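Local coordinates for protein SAM-dependent O-methyltransferase (Leptospira interrogans, PDB 2HNK) that probably transfers methyl groups from S-adenosylmethionine to substrate oxygen atoms, and binds S-adenosylhomocysteine in a modified Rossmann fold, at residues C[202-205]-C[206-210]; C[49-52]-C[53-57]; C[26-29]-C[30-34]; C[102-105]-C[106-109]. All blocks are in the same frame, centred on the assembly; numbering follows the deposited sequence.

Contact 1: residues C[202-205]-C[206-210]; sequences RKFN and ELVYN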
loop_
_atom_site.group_PDB
_atom_site.type_symbol
_atom_site.label_atom_id
_atom_site.label_comp_id
_atom_site.label_asym_id
_atom_site.label_seq_id
_atom_site.Cartn_x
_atom_site.Cartn_y
_atom_site.Cartn_z
ATOM N N ARG C 202 1.006 0.913 -21.281
ATOM C CA ARG C 202 2.050 1.947 -21.414
ATOM C C ARG C 202 1.481 3.357 -21.423
ATOM O O ARG C 202 1.979 4.237 -20.715
ATOM C CB ARG C 202 2.875 1.762 -22.690
ATOM C CG ARG C 202 3.981 0.739 -22.610
ATOM C CD ARG C 202 5.048 1.006 -23.677
ATOM N NE ARG C 202 5.823 -0.208 -23.946
ATOM C CZ ARG C 202 5.611 -1.030 -24.974
ATOM N NH1 ARG C 202 4.664 -0.776 -25.865
ATOM N NH2 ARG C 202 6.358 -2.110 -25.118
ATOM N N LYS C 203 0.455 3.565 -22.249
ATOM C CA LYS C 203 -0.254 4.842 -22.343
ATOM C C LYS C 203 -0.883 5.238 -21.015
ATOM O O LYS C 203 -0.837 6.402 -20.620
ATOM C CB LYS C 203 -1.355 4.760 -23.402
ATOM C CG LYS C 203 -0.875 4.845 -24.834
ATOM C CD LYS C 203 -2.071 4.961 -25.762
ATOM C CE LYS C 203 -1.865 6.046 -26.802
ATOM N NZ LYS C 203 -3.162 6.734 -27.096
ATOM N N PHE C 204 -1.497 4.266 -20.347
ATOM C CA PHE C 204 -2.057 4.476 -19.011
ATOM C C PHE C 204 -0.970 4.916 -18.029
ATOM O O PHE C 204 -1.127 5.935 -17.358
ATOM C CB PHE C 204 -2.774 3.211 -18.522
ATOM C CG PHE C 204 -3.238 3.284 -17.095
ATOM C CD1 PHE C 204 -4.485 3.825 -16.781
ATOM C CD2 PHE C 204 -2.432 2.808 -16.062
ATOM C CE1 PHE C 204 -4.924 3.898 -15.468
ATOM C CE2 PHE C 204 -2.861 2.873 -14.730
ATOM C CZ PHE C 204 -4.116 3.418 -14.432
ATOM N N ASN C 205 0.133 4.168 -17.956
ATOM C CA ASN C 205 1.227 4.513 -17.032
ATOM C C ASN C 205 1.757 5.916 -17.290
ATOM O O ASN C 205 2.066 6.655 -16.361
ATOM C CB ASN C 205 2.367 3.487 -17.084
ATOM C CG ASN C 205 1.961 2.123 -16.533
ATOM O OD1 ASN C 205 0.948 1.993 -15.840
ATOM N ND2 ASN C 205 2.752 1.104 -16.837
ATOM N N GLU C 206 1.821 6.270 -18.570
ATOM C CA GLU C 206 2.302 7.561 -19.040
ATOM C C GLU C 206 1.343 8.687 -18.625
ATOM O O GLU C 206 1.784 9.707 -18.101
ATOM C CB GLU C 206 2.468 7.482 -20.562
ATOM C CG GLU C 206 3.061 8.687 -21.264
ATOM C CD GLU C 206 3.250 8.438 -22.780
ATOM O OE1 GLU C 206 2.232 8.227 -23.516
ATOM O OE2 GLU C 206 4.432 8.456 -23.223
ATOM N N LEU C 207 0.041 8.486 -18.847
ATOM C CA LEU C 207 -0.995 9.445 -18.426
ATOM C C LEU C 207 -0.929 9.746 -16.928
ATOM O O LEU C 207 -0.969 10.905 -16.512
ATOM C CB LEU C 207 -2.397 8.912 -18.751
ATOM C CG LEU C 207 -2.995 9.112 -20.143
ATOM C CD1 LEU C 207 -4.261 8.259 -20.303
ATOM C CD2 LEU C 207 -3.292 10.601 -20.402
ATOM N N VAL C 208 -0.842 8.682 -16.133
ATOM C CA VAL C 208 -0.792 8.783 -14.676
ATOM C C VAL C 208 0.442 9.569 -14.230
ATOM O O VAL C 208 0.341 10.491 -13.424
ATOM C CB VAL C 208 -0.799 7.372 -14.038
ATOM C CG1 VAL C 208 -0.397 7.432 -12.577
ATOM C CG2 VAL C 208 -2.159 6.704 -14.221
ATOM N N TYR C 209 1.596 9.199 -14.784
ATOM C CA TYR C 209 2.866 9.839 -14.468
ATOM C C TYR C 209 2.901 11.333 -14.754
ATOM O O TYR C 209 3.517 12.084 -14.010
ATOM C CB TYR C 209 4.015 9.170 -15.222
ATOM C CG TYR C 209 5.360 9.761 -14.872
ATOM C CD1 TYR C 209 5.891 9.610 -13.593
ATOM C CD2 TYR C 209 6.095 10.479 -15.812
ATOM C CE1 TYR C 209 7.117 10.151 -13.261
ATOM C CE2 TYR C 209 7.329 11.027 -15.486
ATOM C CZ TYR C 209 7.830 10.854 -14.210
ATOM O OH TYR C 209 9.049 11.383 -13.871
ATOM N N ASN C 210 2.262 11.757 -15.836
ATOM C CA ASN C 210 2.319 13.150 -16.247
ATOM C C ASN C 210 1.129 13.961 -15.744
ATOM O O ASN C 210 1.042 15.161 -15.987
ATOM C CB ASN C 210 2.451 13.235 -17.770
ATOM C CG ASN C 210 3.775 12.666 -18.274
ATOM O OD1 ASN C 210 4.848 13.171 -17.945
ATOM N ND2 ASN C 210 3.703 11.610 -19.071
HETATM O O HOH W 1 -0.135 8.467 -22.509
#

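Contact 2: residues C[49-52]-C[53-57]; sequences GQFL and NILTK. With SO4 (sulfate ion), chain D.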
loop_
_atom_site.group_PDB
_atom_site.type_symbol
_atom_site.label_atom_id
_atom_site.label_comp_id
_atom_site.label_asym_id
_atom_site.label_seq_id
_atom_site.Cartn_x
_atom_site.Cartn_y
_atom_site.Cartn_z
ATOM N N GLY C 49 -4.336 -10.126 -2.897
ATOM C CA GLY C 49 -5.609 -10.055 -2.186
ATOM C C GLY C 49 -5.507 -9.345 -0.845
ATOM O O GLY C 49 -6.269 -8.413 -0.570
ATOM N N GLN C 50 -4.534 -9.767 -0.038
ATOM C CA GLN C 50 -4.280 -9.185 1.282
ATOM C C GLN C 50 -3.850 -7.725 1.215
ATOM O O GLN C 50 -4.195 -6.917 2.096
ATOM C CB GLN C 50 -3.237 -10.008 2.051
ATOM C CG GLN C 50 -3.827 -11.040 2.974
ATOM C CD GLN C 50 -4.700 -10.425 4.040
ATOM O OE1 GLN C 50 -5.924 -10.527 3.974
ATOM N NE2 GLN C 50 -4.084 -9.759 5.019
ATOM N N PHE C 51 -3.087 -7.410 0.173
ATOM C CA PHE C 51 -2.668 -6.053 -0.117
ATOM C C PHE C 51 -3.887 -5.162 -0.377
ATOM O O PHE C 51 -3.999 -4.079 0.192
ATOM C CB PHE C 51 -1.698 -6.078 -1.304
ATOM C CG PHE C 51 -1.087 -4.740 -1.645
ATOM C CD1 PHE C 51 -0.373 -4.010 -0.692
ATOM C CD2 PHE C 51 -1.188 -4.234 -2.941
ATOM C CE1 PHE C 51 0.202 -2.794 -1.015
ATOM C CE2 PHE C 51 -0.614 -3.012 -3.269
ATOM C CZ PHE C 51 0.084 -2.292 -2.301
ATOM N N LEU C 52 -4.805 -5.639 -1.216
ATOM C CA LEU C 52 -6.060 -4.928 -1.499
ATOM C C LEU C 52 -6.904 -4.782 -0.223
ATOM O O LEU C 52 -7.470 -3.728 0.039
ATOM C CB LEU C 52 -6.858 -5.638 -2.604
ATOM C CG LEU C 52 -6.181 -5.849 -3.971
ATOM C CD1 LEU C 52 -7.075 -6.650 -4.916
ATOM C CD2 LEU C 52 -5.752 -4.535 -4.611
ATOM N N ASN C 53 -6.957 -5.856 0.562
ATOM C CA ASN C 53 -7.640 -5.858 1.843
ATOM C C ASN C 53 -7.131 -4.739 2.765
ATOM O O ASN C 53 -7.910 -3.881 3.178
ATOM C CB ASN C 53 -7.532 -7.242 2.501
ATOM C CG ASN C 53 -8.433 -7.388 3.721
ATOM O OD1 ASN C 53 -8.142 -6.856 4.784
ATOM N ND2 ASN C 53 -9.521 -8.126 3.569
ATOM N N ILE C 54 -5.827 -4.719 3.041
ATOM C CA ILE C 54 -5.257 -3.714 3.940
ATOM C C ILE C 54 -5.443 -2.284 3.416
ATOM O O ILE C 54 -5.786 -1.374 4.176
ATOM C CB ILE C 54 -3.771 -4.028 4.331
ATOM C CG1 ILE C 54 -3.417 -3.393 5.673
ATOM C CG2 ILE C 54 -2.770 -3.578 3.267
ATOM C CD1 ILE C 54 -3.303 -4.383 6.793
ATOM N N LEU C 55 -5.237 -2.100 2.115
ATOM C CA LEU C 55 -5.426 -0.800 1.477
ATOM C C LEU C 55 -6.857 -0.287 1.606
ATOM O O LEU C 55 -7.070 0.902 1.806
ATOM C CB LEU C 55 -5.036 -0.869 0.004
ATOM C CG LEU C 55 -3.743 -0.240 -0.535
ATOM C CD1 LEU C 55 -2.635 -0.014 0.490
ATOM C CD2 LEU C 55 -3.234 -1.064 -1.733
ATOM N N THR C 56 -7.830 -1.181 1.488
ATOM C CA THR C 56 -9.240 -0.800 1.649
ATOM C C THR C 56 -9.490 -0.262 3.060
ATOM O O THR C 56 -10.116 0.776 3.228
ATOM C CB THR C 56 -10.176 -1.983 1.332
ATOM O OG1 THR C 56 -9.978 -2.372 -0.030
ATOM C CG2 THR C 56 -11.647 -1.611 1.545
ATOM N N LYS C 57 -8.960 -0.968 4.053
ATOM C CA LYS C 57 -9.076 -0.574 5.455
ATOM C C LYS C 57 -8.336 0.728 5.783
ATOM O O LYS C 57 -8.889 1.606 6.434
ATOM C CB LYS C 57 -8.591 -1.712 6.361
ATOM C CG LYS C 57 -9.309 -3.011 6.126
ATOM C CD LYS C 57 -9.018 -4.018 7.218
ATOM C CE LYS C 57 -9.978 -5.190 7.124
ATOM N NZ LYS C 57 -9.801 -6.135 8.259
HETATM S S SO4 D . -11.502 -3.722 11.300
HETATM O O1 SO4 D . -10.561 -2.693 11.711
HETATM O O2 SO4 D . -10.849 -4.698 10.436
HETATM O O3 SO4 D . -12.009 -4.425 12.459
HETATM O O4 SO4 D . -12.592 -3.076 10.586
#

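Contact 3: residues C[26-29]-C[30-34]; sequences SFLK and LRKET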
loop_
_atom_site.group_PDB
_atom_site.type_symbol
_atom_site.label_atom_id
_atom_site.label_comp_id
_atom_site.label_asym_id
_atom_site.label_seq_id
_atom_site.Cartn_x
_atom_site.Cartn_y
_atom_site.Cartn_z
ATOM N N SER C 26 -12.741 -21.071 1.796
ATOM C CA SER C 26 -13.573 -20.719 0.649
ATOM C C SER C 26 -12.786 -19.954 -0.415
ATOM O O SER C 26 -12.978 -20.190 -1.602
ATOM C CB SER C 26 -14.795 -19.912 1.085
ATOM O OG SER C 26 -15.590 -19.553 -0.028
ATOM N N PHE C 27 -11.907 -19.043 0.015
ATOM C CA PHE C 27 -11.037 -18.285 -0.901
ATOM C C PHE C 27 -10.074 -19.218 -1.642
ATOM O O PHE C 27 -9.891 -19.101 -2.855
ATOM C CB PHE C 27 -10.220 -17.241 -0.135
ATOM C CG PHE C 27 -10.996 -16.023 0.308
ATOM C CD1 PHE C 27 -12.273 -16.131 0.871
ATOM C CD2 PHE C 27 -10.412 -14.760 0.220
ATOM C CE1 PHE C 27 -12.965 -14.999 1.301
ATOM C CE2 PHE C 27 -11.094 -13.619 0.655
ATOM C CZ PHE C 27 -12.373 -13.739 1.195
ATOM N N LEU C 28 -9.451 -20.130 -0.896
ATOM C CA LEU C 28 -8.567 -21.148 -1.466
ATOM C C LEU C 28 -9.319 -22.008 -2.473
ATOM O O LEU C 28 -8.816 -22.285 -3.564
ATOM C CB LEU C 28 -7.987 -22.035 -0.356
ATOM C CG LEU C 28 -7.191 -23.282 -0.751
ATOM C CD1 LEU C 28 -5.973 -22.923 -1.580
ATOM C CD2 LEU C 28 -6.787 -24.081 0.491
ATOM N N LYS C 29 -10.528 -22.413 -2.085
ATOM C CA LYS C 29 -11.453 -23.166 -2.932
ATOM C C LYS C 29 -11.636 -22.473 -4.287
ATOM O O LYS C 29 -11.520 -23.117 -5.334
ATOM C CB LYS C 29 -12.791 -23.327 -2.194
ATOM C CG LYS C 29 -13.828 -24.249 -2.808
ATOM C CD LYS C 29 -15.058 -24.284 -1.889
ATOM C CE LYS C 29 -16.140 -25.213 -2.388
ATOM N NZ LYS C 29 -16.987 -24.576 -3.423
ATOM N N LEU C 30 -11.904 -21.166 -4.254
ATOM C CA LEU C 30 -12.060 -20.363 -5.470
ATOM C C LEU C 30 -10.816 -20.381 -6.370
ATOM O O LEU C 30 -10.936 -20.497 -7.588
ATOM C CB LEU C 30 -12.476 -18.917 -5.143
ATOM C CG LEU C 30 -12.475 -17.870 -6.277
ATOM C CD1 LEU C 30 -13.314 -18.289 -7.508
ATOM C CD2 LEU C 30 -12.914 -16.509 -5.781
ATOM N N ARG C 31 -9.636 -20.267 -5.767
ATOM C CA ARG C 31 -8.385 -20.274 -6.525
ATOM C C ARG C 31 -8.187 -21.607 -7.250
ATOM O O ARG C 31 -7.817 -21.629 -8.426
ATOM C CB ARG C 31 -7.188 -19.950 -5.622
ATOM C CG ARG C 31 -7.232 -18.553 -5.015
ATOM C CD ARG C 31 -5.852 -18.042 -4.606
ATOM N NE ARG C 31 -5.360 -18.645 -3.369
ATOM C CZ ARG C 31 -4.325 -19.477 -3.291
ATOM N NH1 ARG C 31 -3.649 -19.806 -4.382
ATOM N NH2 ARG C 31 -3.958 -19.977 -2.114
ATOM N N LYS C 32 -8.451 -22.704 -6.543
ATOM C CA LYS C 32 -8.404 -24.046 -7.132
ATOM C C LYS C 32 -9.401 -24.183 -8.286
ATOM O O LYS C 32 -9.044 -24.683 -9.357
ATOM C CB LYS C 32 -8.651 -25.127 -6.076
ATOM C CG LYS C 32 -7.526 -25.286 -5.074
ATOM C CD LYS C 32 -7.831 -26.388 -4.061
ATOM C CE LYS C 32 -6.671 -26.561 -3.082
ATOM N NZ LYS C 32 -7.040 -27.363 -1.870
ATOM N N GLU C 33 -10.635 -23.721 -8.073
ATOM C CA GLU C 33 -11.662 -23.759 -9.114
ATOM C C GLU C 33 -11.246 -22.950 -10.345
ATOM O O GLU C 33 -11.406 -23.411 -11.472
ATOM C CB GLU C 33 -13.016 -23.278 -8.584
ATOM C CG GLU C 33 -14.158 -23.521 -9.562
ATOM C CD GLU C 33 -15.528 -23.174 -9.014
ATOM O OE1 GLU C 33 -15.747 -23.233 -7.786
ATOM O OE2 GLU C 33 -16.408 -22.854 -9.832
ATOM N N THR C 34 -10.710 -21.754 -10.113
ATOM C CA THR C 34 -10.227 -20.880 -11.181
ATOM C C THR C 34 -9.037 -21.497 -11.924
ATOM O O THR C 34 -8.914 -21.327 -13.136
ATOM C CB THR C 34 -9.856 -19.471 -10.635
ATOM O OG1 THR C 34 -10.987 -18.910 -9.962
ATOM C CG2 THR C 34 -9.435 -18.529 -11.759
#

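Contact 4: residues C[102-105]-C[106-109]; sequences RKYW and KENG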
loop_
_atom_site.group_PDB
_atom_site.type_symbol
_atom_site.label_atom_id
_atom_site.label_comp_id
_atom_site.label_asym_id
_atom_site.label_seq_id
_atom_site.Cartn_x
_atom_site.Cartn_y
_atom_site.Cartn_z
ATOM N N ARG C 102 -20.354 -14.941 -7.779
ATOM C CA ARG C 102 -21.511 -14.922 -6.875
ATOM C C ARG C 102 -21.634 -16.182 -6.028
ATOM O O ARG C 102 -22.028 -16.122 -4.862
ATOM C CB ARG C 102 -22.817 -14.655 -7.628
ATOM C CG ARG C 102 -23.993 -14.482 -6.680
ATOM C CD ARG C 102 -25.265 -14.080 -7.392
ATOM N NE ARG C 102 -25.207 -12.733 -7.960
ATOM C CZ ARG C 102 -25.264 -11.604 -7.260
ATOM N NH1 ARG C 102 -25.338 -11.634 -5.931
ATOM N NH2 ARG C 102 -25.232 -10.437 -7.893
ATOM N N LYS C 103 -21.290 -17.324 -6.612
ATOM C CA LYS C 103 -21.193 -18.562 -5.853
ATOM C C LYS C 103 -20.354 -18.339 -4.585
ATOM O O LYS C 103 -20.750 -18.737 -3.492
ATOM C CB LYS C 103 -20.589 -19.664 -6.720
ATOM C CG LYS C 103 -20.337 -20.966 -5.987
ATOM C CD LYS C 103 -19.451 -21.869 -6.804
ATOM C CE LYS C 103 -19.054 -23.079 -6.004
ATOM N NZ LYS C 103 -18.342 -24.075 -6.855
ATOM N N TYR C 104 -19.215 -17.668 -4.731
ATOM C CA TYR C 104 -18.313 -17.441 -3.594
ATOM C C TYR C 104 -18.720 -16.273 -2.707
ATOM O O TYR C 104 -18.525 -16.337 -1.498
ATOM C CB TYR C 104 -16.855 -17.366 -4.052
ATOM C CG TYR C 104 -16.371 -18.727 -4.462
ATOM C CD1 TYR C 104 -16.492 -19.161 -5.786
ATOM C CD2 TYR C 104 -15.848 -19.618 -3.511
ATOM C CE1 TYR C 104 -16.079 -20.437 -6.162
ATOM C CE2 TYR C 104 -15.438 -20.895 -3.875
ATOM C CZ TYR C 104 -15.559 -21.299 -5.202
ATOM O OH TYR C 104 -15.145 -22.561 -5.567
ATOM N N TRP C 105 -19.304 -15.228 -3.294
ATOM C CA TRP C 105 -19.924 -14.171 -2.498
ATOM C C TRP C 105 -20.961 -14.766 -1.524
ATOM O O TRP C 105 -20.985 -14.418 -0.333
ATOM C CB TRP C 105 -20.611 -13.132 -3.389
ATOM C CG TRP C 105 -19.730 -12.440 -4.390
ATOM C CD1 TRP C 105 -18.365 -12.300 -4.343
ATOM C CD2 TRP C 105 -20.162 -11.741 -5.567
ATOM N NE1 TRP C 105 -17.926 -11.574 -5.421
ATOM C CE2 TRP C 105 -19.003 -11.216 -6.189
ATOM C CE3 TRP C 105 -21.414 -11.511 -6.158
ATOM C CZ2 TRP C 105 -19.057 -10.482 -7.383
ATOM C CZ3 TRP C 105 -21.471 -10.783 -7.347
ATOM C CH2 TRP C 105 -20.296 -10.272 -7.945
ATOM N N LYS C 106 -21.803 -15.666 -2.045
ATOM C CA LYS C 106 -22.835 -16.326 -1.246
ATOM C C LYS C 106 -22.236 -17.234 -0.182
ATOM O O LYS C 106 -22.680 -17.207 0.967
ATOM C CB LYS C 106 -23.808 -17.111 -2.132
ATOM C CG LYS C 106 -25.102 -17.526 -1.428
ATOM C CD LYS C 106 -26.071 -18.227 -2.385
ATOM C CE LYS C 106 -26.685 -17.275 -3.429
ATOM N NZ LYS C 106 -27.588 -16.245 -2.825
ATOM N N GLU C 107 -21.234 -18.025 -0.565
ATOM C CA GLU C 107 -20.490 -18.880 0.377
ATOM C C GLU C 107 -19.948 -18.091 1.564
ATOM O O GLU C 107 -19.875 -18.599 2.680
ATOM C CB GLU C 107 -19.321 -19.582 -0.320
ATOM C CG GLU C 107 -19.690 -20.880 -1.030
ATOM C CD GLU C 107 -18.469 -21.739 -1.394
ATOM O OE1 GLU C 107 -17.395 -21.560 -0.774
ATOM O OE2 GLU C 107 -18.589 -22.601 -2.296
ATOM N N ASN C 108 -19.574 -16.843 1.315
ATOM C CA ASN C 108 -18.951 -16.016 2.329
ATOM C C ASN C 108 -19.906 -15.001 2.951
ATOM O O ASN C 108 -19.488 -14.176 3.762
ATOM C CB ASN C 108 -17.702 -15.344 1.747
ATOM C CG ASN C 108 -16.593 -16.343 1.464
ATOM O OD1 ASN C 108 -15.872 -16.754 2.369
ATOM N ND2 ASN C 108 -16.463 -16.746 0.213
ATOM N N GLY C 109 -21.183 -15.076 2.564
ATOM C CA GLY C 109 -22.241 -14.235 3.125
ATOM C C GLY C 109 -22.049 -12.747 2.885
ATOM O O GLY C 109 -22.408 -11.932 3.739
#

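Contact 1: residues C[202-205]-C[206-210]
Phe204 and Val208 meet one turn apart on alpha-helix 196-210, which packs beside the sheet of the Rossmann-type methyltransferase fold. This is the tight side. Val208 CG2 lies over one face of the Phe204 ring in a CH-pi contact, 4.0 Å from the ring centroid and 17° off the normal. The methyl group is displaced toward the rim, with Val208 CG2 3.8 Å from Phe204 CZ. The Phe204 ring gets there because CG stands anti to the backbone N (chi1 173°), next to the carbonyl carbon. Val208 CG2 also presses on Phe204 O at 3.4 Å. That oxygen also accepts the backbone N-H of Val208. The ring is buried further by Leu177 and Ala179 of strand 175-180, and it meets the Tyr160 ring edge-to-face.

Another flank of the helix faces the second subunit. Asn205 ND2 bonds there to Tyr15 OH, and Tyr209 OH bonds to Val21 O of the same neighbouring chain.

The solvent side is looser. Lys203 and Glu206 are exposed, and their charges do not pair: Lys203 NZ stays 6.6 Å from Glu206 OE1. Lys203 O accepts the backbone N-H of Leu207 and a second hydrogen bond from a water. The water bridges the turn, donating to Lys203 O at 2.9 Å and to Glu206 OE1 at 2.6 Å.

Contact 2: residues C[49-52]-C[53-57]
Phe51 and Leu55 touch across one turn of alpha-helix 46-59 in the Rossmann-type methyltransferase fold. Leu55 CD2 lies over one face of the Phe51 ring, 3.7 Å from the ring centroid, as a CH-pi contact. It sits toward the rim, about equally close to CE2 and CZ of that ring.

One residue along, Thr56 binds the Leu52 carbonyl twice. Thr56 N reaches Leu52 O at 3.0 Å and Thr56 OG1 donates to the same oxygen at 2.9 Å. The two donors arrive from opposite faces of the carbonyl plane. Thr56 OG1 can fold back because it lies beside its own backbone N (chi1 -61°). Ile54 is packed close as well, with its CG2 3.3 Å from Phe51 O. On the partly exposed flank, Gln50 and Asn53 run side by side, their amide planes 31° apart. Gln50 NE2 is bonded to Val216 O of the second subunit.

Further out, Phe51 rests on Val225 and Leu227 of strand 225-230. Leu52 packs on Phe78 and on Ser74, a residue that binds S-adenosylhomocysteine. Leu55 meets Leu55 of the second subunit, so this helix belongs to the dimer interface. Near the C-terminal end of the helix, Lys57 forms a salt bridge with Asp215 of the second subunit. It also binds a sulfate ion, probably from the crystallisation liquor, with Lys57 NZ 2.8 Å from sulfate O2.

Contact 3: residues C[26-29]-C[30-34]
The Arg31 guanidinium is met obliquely by the Leu28 methyl CD1, which comes 3.6 Å from Arg31 NH2. The group is turned back toward Leu28 by a bend in the arginine chain (chi3 -76°). Arg31 NE forms a salt bridge with Glu23, which would hold the end of the chain in place. The other flat group, the Phe27 ring, packs on Leu76 and Ser80 of helix 73-81.

Leu28 serves two neighbours. Its CD1 also lies 4.0 Å from Lys32 CE, so the methylene part of an extended lysine lies against the leucine. These are i to i+3 and i to i+4 contacts along alpha-helix 25-35, which covers helices 73-81 and 95-107 of the Rossmann-type fold. Leu30 packs on Leu76 and Tyr104, with its side chain about 7 Å from the bound S-adenosylhomocysteine.

In the backbone, Lys32 N bonds to Leu28 O. Two residues on, Leu30 O accepts from both Thr34 N, at 2.8 Å, and Thr34 OG1, at 2.9 Å. The hydroxyl comes from above the carbonyl plane, on the face opposite to the amide, and Thr34 OG1 is also bonded to Thr71 OG1.

Contact 4: residues C[102-105]-C[106-109]
Asn108 grips the Tyr104 carbonyl with two donors. Its side-chain ND2 reaches Tyr104 O at 2.7 Å, and its backbone N reaches the same oxygen at 3.0 Å. They approach from opposite faces of the carbonyl plane. With chi1 at -69°, Asn108 CG stands anti to the carbonyl carbon, and the amide turns back along the last turn. Asn108 N also makes a weak bond to Trp105 O. Gly109 follows with positive phi and closes helix 95-107 in a Schellman motif. This is the helix of the beta-alpha-beta unit between strands 87-92 and 114-118.

Outward from the cap, the Glu107 carboxylate lies alongside the Tyr104 ring. Glu107 OE1 is 3.7 Å from Tyr104 CD2, and the two planes are 52° apart. Lys103 also runs beside Glu107, touching through Lys103 CE and Glu107 OE2 at 3.8 Å. Its charge goes elsewhere: Lys103 NZ bridges to Glu33. Glu107 OE2 pairs with Lys29, and Glu107 OE1 shares a hydrogen bond with Ser26 OG.

Trp105 is also buried, with NE1 bonded to Ser75 OG. Trp105 CZ3 lies over the centre of the Arg102 guanidinium, whose NH1 bridges to Glu111. Glu107 lies in the last turn, where the helix dipole would tend to disfavour its negative charge. The salt bridge to Lys29, with Lys103 close by, probably offsets this.

All four contacts are local, each within one helix, so none closes a long loop, and none nests in or crosses another. From the N terminus the order is contact 3, contact 2, contact 4, contact 1. Contact 3 lies on helix 25-35 and contact 2 on the next helix, 46-59; their nearest atoms are about 6 Å apart. Contact 4, at the end of helix 95-107, touches contact 3 directly, so an early helix is tied to a beta-alpha-beta unit. Contact 1 comes last, on helix 196-210, across the chain's centre from contacts 3 and 4. Contacts 1 and 2 both reach the second subunit, whereas contacts 3 and 4 touch no other chain of the assembly.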